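Local atomic coordinates of alcohol dehydrogenase superfamily protein (Novosphingobium aromaticivorans, PDB entry 3GAZ), a protein that probably acts as an NADP-linked oxidoreductase of the medium-chain alcohol dehydrogenase superfamily, its substrate not established. Residues A[34-39]-A[75-80]; A[152-157]-A[174-179]. One frame throughout, in Å; residues are numbered along the deposited sequence.

Contact 1 (A[34-39]-A[75-80]); sequences QVLVQI and VVAVGP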
loop_
_atom_site.group_PDB
_atom_site.type_symbol
_atom_site.label_atom_id
_atom_site.label_comp_id
_atom_site.label_asym_id
_atom_site.label_seq_id
_atom_site.Cartn_x
_atom_site.Cartn_y
_atom_site.Cartn_z
ATOM N N GLN A 34 -2.996 4.179 17.046
ATOM C CA GLN A 34 -4.203 3.617 16.427
ATOM C C GLN A 34 -5.269 3.247 17.457
ATOM O O GLN A 34 -4.988 3.117 18.650
ATOM C CB GLN A 34 -3.888 2.326 15.658
ATOM C CG GLN A 34 -2.842 2.401 14.567
ATOM C CD GLN A 34 -2.717 1.073 13.831
ATOM O OE1 GLN A 34 -2.541 0.019 14.452
ATOM N NE2 GLN A 34 -2.810 1.115 12.507
ATOM N N VAL A 35 -6.494 3.064 16.973
ATOM C CA VAL A 35 -7.603 2.631 17.812
ATOM C C VAL A 35 -8.237 1.483 17.041
ATOM O O VAL A 35 -8.164 1.451 15.810
ATOM C CB VAL A 35 -8.672 3.739 18.042
ATOM C CG1 VAL A 35 -8.078 4.880 18.847
ATOM C CG2 VAL A 35 -9.221 4.233 16.711
ATOM N N LEU A 36 -8.824 0.527 17.753
ATOM C CA LEU A 36 -9.471 -0.595 17.093
ATOM C C LEU A 36 -10.934 -0.230 16.952
ATOM O O LEU A 36 -11.617 0.022 17.942
ATOM C CB LEU A 36 -9.333 -1.879 17.918
ATOM C CG LEU A 36 -9.943 -3.129 17.272
ATOM C CD1 LEU A 36 -9.198 -3.457 15.978
ATOM C CD2 LEU A 36 -9.870 -4.306 18.238
ATOM N N VAL A 37 -11.413 -0.190 15.715
ATOM C CA VAL A 37 -12.796 0.164 15.473
ATOM C C VAL A 37 -13.659 -1.041 15.180
ATOM O O VAL A 37 -13.325 -1.865 14.330
ATOM C CB VAL A 37 -12.933 1.134 14.278
ATOM C CG1 VAL A 37 -14.412 1.472 14.051
ATOM C CG2 VAL A 37 -12.121 2.400 14.533
ATOM N N GLN A 38 -14.761 -1.154 15.906
ATOM C CA GLN A 38 -15.700 -2.232 15.664
ATOM C C GLN A 38 -16.603 -1.582 14.629
ATOM O O GLN A 38 -17.359 -0.663 14.946
ATOM C CB GLN A 38 -16.483 -2.565 16.929
ATOM C CG GLN A 38 -17.502 -3.672 16.742
ATOM C CD GLN A 38 -18.040 -4.183 18.061
ATOM O OE1 GLN A 38 -18.517 -3.408 18.893
ATOM N NE2 GLN A 38 -17.968 -5.495 18.261
ATOM N N ILE A 39 -16.491 -2.042 13.390
ATOM C CA ILE A 39 -17.252 -1.479 12.284
ATOM C C ILE A 39 -18.714 -1.900 12.263
ATOM O O ILE A 39 -19.029 -3.090 12.223
ATOM C CB ILE A 39 -16.593 -1.857 10.936
ATOM C CG1 ILE A 39 -15.147 -1.341 10.911
ATOM C CG2 ILE A 39 -17.399 -1.274 9.778
ATOM C CD1 ILE A 39 -14.345 -1.768 9.680
ATOM N N VAL A 75 -15.341 2.587 18.905
ATOM C CA VAL A 75 -13.993 2.272 19.359
ATOM C C VAL A 75 -14.132 1.214 20.453
ATOM O O VAL A 75 -14.880 1.406 21.413
ATOM C CB VAL A 75 -13.302 3.532 19.937
ATOM C CG1 VAL A 75 -11.964 3.169 20.559
ATOM C CG2 VAL A 75 -13.110 4.562 18.835
ATOM N N VAL A 76 -13.434 0.093 20.302
ATOM C CA VAL A 76 -13.508 -0.970 21.301
ATOM C C VAL A 76 -12.172 -1.215 21.993
ATOM O O VAL A 76 -12.100 -1.946 22.978
ATOM C CB VAL A 76 -14.006 -2.292 20.685
ATOM C CG1 VAL A 76 -15.469 -2.159 20.305
ATOM C CG2 VAL A 76 -13.171 -2.653 19.465
ATOM N N ALA A 77 -11.118 -0.598 21.472
ATOM C CA ALA A 77 -9.785 -0.724 22.047
ATOM C C ALA A 77 -8.936 0.433 21.541
ATOM O O ALA A 77 -9.109 0.905 20.410
ATOM C CB ALA A 77 -9.153 -2.054 21.656
ATOM N N VAL A 78 -8.020 0.891 22.386
ATOM C CA VAL A 78 -7.153 1.998 22.027
ATOM C C VAL A 78 -5.693 1.603 22.177
ATOM O O VAL A 78 -5.309 0.961 23.155
ATOM C CB VAL A 78 -7.450 3.229 22.911
ATOM C CG1 VAL A 78 -6.555 4.384 22.525
ATOM C CG2 VAL A 78 -8.915 3.620 22.767
ATOM N N GLY A 79 -4.883 1.976 21.193
ATOM C CA GLY A 79 -3.472 1.656 21.260
ATOM C C GLY A 79 -2.758 2.652 22.153
ATOM O O GLY A 79 -3.366 3.619 22.618
ATOM N N PRO A 80 -1.468 2.431 22.434
ATOM C CA PRO A 80 -0.709 3.354 23.284
ATOM C C PRO A 80 -0.576 4.712 22.595
ATOM O O PRO A 80 -0.748 4.814 21.381
ATOM C CB PRO A 80 0.643 2.656 23.425
ATOM C CG PRO A 80 0.287 1.201 23.324
ATOM C CD PRO A 80 -0.705 1.195 22.185
#

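Contact 2 (A[152-157]-A[174-179]); sequences QTVLIQ and RGARVF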
loop_
_atom_site.group_PDB
_atom_site.type_symbol
_atom_site.label_atom_id
_atom_site.label_comp_id
_atom_site.label_asym_id
_atom_site.label_seq_id
_atom_site.Cartn_x
_atom_site.Cartn_y
_atom_site.Cartn_z
ATOM N N GLN A 152 -20.216 33.926 -3.802
ATOM C CA GLN A 152 -19.782 33.473 -5.118
ATOM C C GLN A 152 -20.808 32.538 -5.732
ATOM O O GLN A 152 -21.528 31.837 -5.023
ATOM C CB GLN A 152 -18.440 32.741 -5.035
ATOM C CG GLN A 152 -17.242 33.626 -4.735
ATOM C CD GLN A 152 -15.941 32.846 -4.751
ATOM O OE1 GLN A 152 -15.825 31.797 -4.116
ATOM N NE2 GLN A 152 -14.951 33.357 -5.476
ATOM N N THR A 153 -20.880 32.539 -7.055
ATOM C CA THR A 153 -21.798 31.658 -7.754
ATOM C C THR A 153 -21.042 30.356 -7.968
ATOM O O THR A 153 -19.911 30.362 -8.463
ATOM C CB THR A 153 -22.219 32.239 -9.110
ATOM O OG1 THR A 153 -21.051 32.574 -9.869
ATOM C CG2 THR A 153 -23.078 33.482 -8.908
ATOM N N VAL A 154 -21.662 29.247 -7.582
ATOM C CA VAL A 154 -21.034 27.939 -7.708
ATOM C C VAL A 154 -21.901 26.978 -8.504
ATOM O O VAL A 154 -23.095 26.858 -8.255
ATOM C CB VAL A 154 -20.761 27.311 -6.311
ATOM C CG1 VAL A 154 -20.207 25.899 -6.465
ATOM C CG2 VAL A 154 -19.788 28.182 -5.531
ATOM N N LEU A 155 -21.284 26.297 -9.464
ATOM C CA LEU A 155 -21.986 25.325 -10.289
ATOM C C LEU A 155 -21.431 23.936 -9.994
ATOM O O LEU A 155 -20.238 23.684 -10.191
ATOM C CB LEU A 155 -21.782 25.636 -11.773
ATOM C CG LEU A 155 -22.331 24.578 -12.735
ATOM C CD1 LEU A 155 -23.850 24.521 -12.618
ATOM C CD2 LEU A 155 -21.905 24.897 -14.159
ATOM N N ILE A 156 -22.287 23.047 -9.503
ATOM C CA ILE A 156 -21.874 21.681 -9.212
ATOM C C ILE A 156 -22.385 20.786 -10.332
ATOM O O ILE A 156 -23.591 20.695 -10.550
ATOM C CB ILE A 156 -22.468 21.163 -7.879
ATOM C CG1 ILE A 156 -22.036 22.061 -6.719
ATOM C CG2 ILE A 156 -22.022 19.718 -7.645
ATOM C CD1 ILE A 156 -20.540 22.103 -6.495
ATOM N N GLN A 157 -21.465 20.141 -11.045
ATOM C CA GLN A 157 -21.818 19.236 -12.140
ATOM C C GLN A 157 -22.062 17.843 -11.566
ATOM O O GLN A 157 -21.134 17.202 -11.071
ATOM C CB GLN A 157 -20.679 19.181 -13.164
ATOM C CG GLN A 157 -20.307 20.539 -13.743
ATOM C CD GLN A 157 -21.201 20.959 -14.896
ATOM O OE1 GLN A 157 -22.421 20.792 -14.848
ATOM N NE2 GLN A 157 -20.596 21.517 -15.941
ATOM N N ARG A 174 -21.397 27.675 3.156
ATOM C CA ARG A 174 -20.371 28.710 3.144
ATOM C C ARG A 174 -20.814 30.026 2.503
ATOM O O ARG A 174 -19.988 30.898 2.225
ATOM C CB ARG A 174 -19.103 28.178 2.473
ATOM C CG ARG A 174 -18.534 26.961 3.196
ATOM C CD ARG A 174 -17.256 26.456 2.559
ATOM N NE ARG A 174 -16.095 27.282 2.883
ATOM C CZ ARG A 174 -15.499 27.314 4.072
ATOM N NH1 ARG A 174 -15.952 26.566 5.069
ATOM N NH2 ARG A 174 -14.439 28.087 4.261
ATOM N N GLY A 175 -22.118 30.153 2.268
ATOM C CA GLY A 175 -22.673 31.378 1.714
ATOM C C GLY A 175 -22.725 31.588 0.212
ATOM O O GLY A 175 -23.092 32.671 -0.244
ATOM N N ALA A 176 -22.383 30.572 -0.568
ATOM C CA ALA A 176 -22.397 30.719 -2.018
ATOM C C ALA A 176 -23.783 30.536 -2.621
ATOM O O ALA A 176 -24.670 29.955 -2.001
ATOM C CB ALA A 176 -21.430 29.720 -2.643
ATOM N N ARG A 177 -23.967 31.057 -3.829
ATOM C CA ARG A 177 -25.225 30.902 -4.543
ATOM C C ARG A 177 -24.969 29.673 -5.399
ATOM O O ARG A 177 -24.220 29.730 -6.375
ATOM C CB ARG A 177 -25.514 32.125 -5.414
ATOM C CG ARG A 177 -25.882 33.359 -4.608
ATOM C CD ARG A 177 -26.669 34.350 -5.455
ATOM N NE ARG A 177 -27.687 33.679 -6.264
ATOM C CZ ARG A 177 -28.605 32.840 -5.785
ATOM N NH1 ARG A 177 -28.647 32.557 -4.489
ATOM N NH2 ARG A 177 -29.481 32.276 -6.607
ATOM N N VAL A 178 -25.592 28.564 -5.019
ATOM C CA VAL A 178 -25.379 27.292 -5.691
ATOM C C VAL A 178 -26.370 26.865 -6.766
ATOM O O VAL A 178 -27.585 26.993 -6.609
ATOM C CB VAL A 178 -25.278 26.162 -4.638
ATOM C CG1 VAL A 178 -24.918 24.839 -5.305
ATOM C CG2 VAL A 178 -24.238 26.536 -3.585
ATOM N N PHE A 179 -25.810 26.334 -7.850
ATOM C CA PHE A 179 -26.552 25.827 -9.000
ATOM C C PHE A 179 -25.986 24.434 -9.266
ATOM O O PHE A 179 -24.795 24.197 -9.047
ATOM C CB PHE A 179 -26.297 26.710 -10.224
ATOM C CG PHE A 179 -26.687 28.143 -10.029
ATOM C CD1 PHE A 179 -27.913 28.612 -10.492
ATOM C CD2 PHE A 179 -25.844 29.023 -9.354
ATOM C CE1 PHE A 179 -28.297 29.936 -10.290
ATOM C CE2 PHE A 179 -26.220 30.355 -9.144
ATOM C CZ PHE A 179 -27.452 30.809 -9.614
#

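Contact 1 (A[34-39]-A[75-80])
Leu36 grips the neighbouring strand with both its backbone polar atoms: its N gives a hydrogen bond of 2.7 Å to Ala77 O, and its O accepts Val76 N at 3.0 Å, with an almost straight N-H...O angle of 171°. A third bond, Gly79 N to Gln34 O at 2.8 Å, ties down the end of the antiparallel pair. Between Leu36 and Val37 the pairing slips by one residue, so that Val37 faces Val75 and Val76 is the extra residue of a beta bulge. Here the two methyls of Val76 part: chi1 of -69° sets CG1 anti to the carbonyl carbon, where it meets Gln38 CB at 3.5 Å, the side chains of Val76 and Gln38 crossing at about a right angle, and puts CG2 3.9 Å from Leu36 CD2. With both methyls gone, as in an alanine, Gln38 CB would probably lose its cover and Leu36 CD2 one of its two neighbours. Leu36 CB also meets Ala77 CB at 3.7 Å. On the other face, Val35 and Val78 lie side by side, their CG1 methyls 4.0 Å apart. In the GroES-like domain, strand 34-39 is flanked by strands 70-78 and 108-112, antiparallel to both, and Leu116 of strand 116-118 packs on Val35 and Val37.

Contact 2 (A[152-157]-A[174-179])
Val154 and Ala176 meet through a methyl placed by the valine's first torsion: with CG1 anti to the backbone N (chi1 176°), CG2 falls beside that N and anti to the carbonyl carbon, from where it reaches Ala176 CB at 3.7 Å. In Phe179, CG stands beside the backbone N (chi1 -59°), which turns the CD2 edge of the ring to Val154 O; that oxygen lies in the ring plane, 3.7 Å from CD2. These are the first two strands of a Rossmann-type beta-alpha-beta unit: strand 153-157, helix 162-173 and strand 177-182, whose two strands run parallel in the central sheet.

Four backbone hydrogen bonds stitch them together. Gln152 O accepts Arg177 N, Val154 N gives to Arg177 O, Val154 O accepts Phe179 N at 2.8 Å, and Ile156 N gives to Phe179 O. Val154 and Phe179 thus each use both N and O across the contact, the regular pattern of parallel strands.

On the side carrying Val154, Ile156 and Val178, the crossover helix covers the sheet: Ala167 and Ile168 pack on Ile156, and Ala171 and Leu172 on Val178. That helix ends in a Schellman motif with Gly175, at positive phi, as its C-prime residue, and the chain then turns directly into the second strand. The other side holds Thr153, Leu155 and Phe179. Here Leu155 CD1 comes to 4.1 Å from Phe179 CB, and the phenyl ring also meets the rings of His211 and Phe217. Thr153 OG1 is hydrogen-bonded to Asp218 N on strand 217-222, the next strand of the sheet. At the start of the pairing, Ala176 CB sits just 3.2 Å from Gln152 O, close beside the carbonyl that takes the Arg177 N-H.

In the fold
The two contacts lie on opposite sides of the chain's centre, about 39 Å apart between their own centres, and share no strand. Contact 1 is a bulged antiparallel pair in the GroES-like domain, partly buried, its aliphatic side chains buried at Val35, Leu36 and Val75 and partly exposed at Val76 and Val78. Contact 2 is more deeply buried and regular: two parallel strands in the Rossmann-type fold, joined by a helical crossover. Backbone hydrogen bonds dominate both, but between the paired segments themselves only contact 2 has an aromatic ring. Together they sample the two-domain plan of medium-chain dehydrogenases, in which the Rossmann-type half probably binds NADP.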